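Long-range contact in 6-carboxyhexanoate--coa ligase (Bacillus subtilis, PDB 5G1F), which belongs to the 6-carboxyhexanoate--CoA ligase family and carries a bound pimelic acid in this model: residues A[53-58]-A[196-201]. Residues are numbered along the deposited sequence; the frame is centred on the assembly and turned at random.
Sequences SHSRGK and DDPDYI. With PML (pimelic acid), chain C.
R56 reaches across to D196 with its guanidinium group, and this is the tight half of the contact. NH1 of R56 donates to the backbone O of D196 at 2.8 Å; the acceptor lies in the guanidinium plane, whereas NH1 approaches from above the carbonyl plane, and the bond is bent to 134°. The D196 carboxylate stacks over one face of the same guanidinium, the two planes 19° apart; OD2 sits over the centre, 3.7 Å from NH1, a long salt bridge of charges alone. A bend at chi3 (59°) turns the R56 chain toward D196, while its CG packs 3.9 Å from CD of P198. NH2 donates a hydrogen bond to the backbone O of H27, tying the group to strand 27-36. Two type I turns meet here, H54–G57 before strand 61-68 of the three-stranded antiparallel sheet and D197–Y200 between strands 188-194 and 203-207 of the mixed sheet, so the contact bridges the two sheets. Within the second turn, D197 OD1 accepts from N of D199 at 2.6 Å, an Asx turn; farther along, Y200 OH meets pimelic acid. The looser, exposed side belongs to S55, whose OG has two weak candidate acceptors for one proton, D197 OD1 at 3.0 Å and D199 OD2 at 3.4 Å, the choice unsettled.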
# COMPACT_ATOMS: atom_id res chain seq x y z
N SER A 53 4.14 4.41 19.31
CA SER A 53 2.72 4.43 19.69
C SER A 53 1.84 4.02 18.51
O SER A 53 1.43 4.86 17.71
CB SER A 53 2.32 5.82 20.19
OG SER A 53 2.72 6.81 19.26
N HIS A 54 1.64 2.72 18.37
CA HIS A 54 0.68 2.13 17.44
C HIS A 54 -0.34 1.34 18.28
O HIS A 54 -0.01 0.87 19.37
CB HIS A 54 1.42 1.22 16.45
CG HIS A 54 0.65 0.93 15.19
ND1 HIS A 54 -0.34 -0.03 15.12
CD2 HIS A 54 0.70 1.51 13.97
CE1 HIS A 54 -0.86 -0.04 13.90
NE2 HIS A 54 -0.24 0.88 13.18
N SER A 55 -1.57 1.19 17.76
CA SER A 55 -2.64 0.51 18.50
C SER A 55 -2.44 -1.01 18.53
O SER A 55 -3.11 -1.72 19.28
CB SER A 55 -4.03 0.84 17.92
OG SER A 55 -4.36 0.06 16.77
N ARG A 56 -1.52 -1.51 17.71
CA ARG A 56 -1.21 -2.93 17.69
C ARG A 56 -0.21 -3.26 18.81
O ARG A 56 0.08 -4.43 19.05
CB ARG A 56 -0.67 -3.35 16.32
CG ARG A 56 -1.72 -3.39 15.21
CD ARG A 56 -1.11 -3.61 13.83
NE ARG A 56 -0.36 -4.87 13.75
CZ ARG A 56 -0.86 -6.05 13.42
NH1 ARG A 56 -2.13 -6.19 13.11
NH2 ARG A 56 -0.06 -7.12 13.38
N GLY A 57 0.29 -2.23 19.49
CA GLY A 57 1.17 -2.43 20.64
C GLY A 57 2.46 -1.63 20.57
O GLY A 57 2.87 -1.14 19.52
N LYS A 58 3.12 -1.50 21.72
CA LYS A 58 4.49 -1.02 21.77
C LYS A 58 5.48 -2.15 21.41
O LYS A 58 5.33 -3.28 21.88
CB LYS A 58 4.78 -0.48 23.17
CG LYS A 58 6.25 -0.45 23.53
CD LYS A 58 6.42 -0.58 25.04
CE LYS A 58 7.87 -0.49 25.45
NZ LYS A 58 8.00 -0.92 26.86
N ASP A 196 -4.46 -3.91 8.84
CA ASP A 196 -4.26 -4.89 9.89
C ASP A 196 -4.49 -4.26 11.25
O ASP A 196 -4.53 -4.96 12.28
CB ASP A 196 -2.86 -5.54 9.81
CG ASP A 196 -1.71 -4.52 9.83
OD1 ASP A 196 -1.93 -3.31 9.63
OD2 ASP A 196 -0.56 -4.96 10.01
N ASP A 197 -4.67 -2.95 11.26
CA ASP A 197 -5.05 -2.20 12.45
C ASP A 197 -6.48 -2.54 12.90
O ASP A 197 -7.42 -2.33 12.15
CB ASP A 197 -4.90 -0.70 12.15
CG ASP A 197 -5.17 0.20 13.35
OD1 ASP A 197 -5.94 -0.15 14.26
OD2 ASP A 197 -4.65 1.32 13.33
N PRO A 198 -6.64 -3.01 14.16
CA PRO A 198 -7.97 -3.34 14.68
C PRO A 198 -8.95 -2.16 14.67
O PRO A 198 -10.17 -2.38 14.70
CB PRO A 198 -7.69 -3.79 16.12
CG PRO A 198 -6.37 -3.19 16.48
CD PRO A 198 -5.60 -3.14 15.19
N ASP A 199 -8.43 -0.94 14.57
CA ASP A 199 -9.24 0.27 14.76
C ASP A 199 -9.56 1.01 13.47
O ASP A 199 -10.08 2.11 13.50
CB ASP A 199 -8.51 1.23 15.69
CG ASP A 199 -8.37 0.69 17.09
OD1 ASP A 199 -9.20 -0.15 17.49
OD2 ASP A 199 -7.42 1.11 17.78
N TYR A 200 -9.24 0.41 12.33
CA TYR A 200 -9.44 1.07 11.06
C TYR A 200 -9.98 0.05 10.07
O TYR A 200 -9.31 -0.93 9.77
CB TYR A 200 -8.12 1.65 10.58
CG TYR A 200 -8.28 2.69 9.51
CD1 TYR A 200 -8.67 4.00 9.82
CD2 TYR A 200 -8.08 2.36 8.18
CE1 TYR A 200 -8.85 4.96 8.83
CE2 TYR A 200 -8.23 3.31 7.19
CZ TYR A 200 -8.61 4.59 7.51
OH TYR A 200 -8.78 5.47 6.47
N ILE A 201 -11.20 0.25 9.59
CA ILE A 201 -11.86 -0.81 8.82
C ILE A 201 -12.03 -0.47 7.34
O ILE A 201 -12.52 -1.30 6.57
CB ILE A 201 -13.25 -1.18 9.39
CG1 ILE A 201 -14.13 0.08 9.49
CG2 ILE A 201 -13.10 -1.87 10.74
CD1 ILE A 201 -15.61 -0.22 9.47
C1 PML C . -7.96 4.91 3.17
O11 PML C . -8.11 5.02 1.94
O12 PML C . -8.79 5.38 3.98
C2 PML C . -6.72 4.21 3.70
C3 PML C . -6.91 2.69 3.70
C4 PML C . -5.58 1.95 3.76
C5 PML C . -5.37 1.20 5.06
C6 PML C . -3.91 0.77 5.23
C7 PML C . -3.47 0.92 6.68
O71 PML C . -3.32 2.06 7.18
O72 PML C . -3.24 -0.13 7.32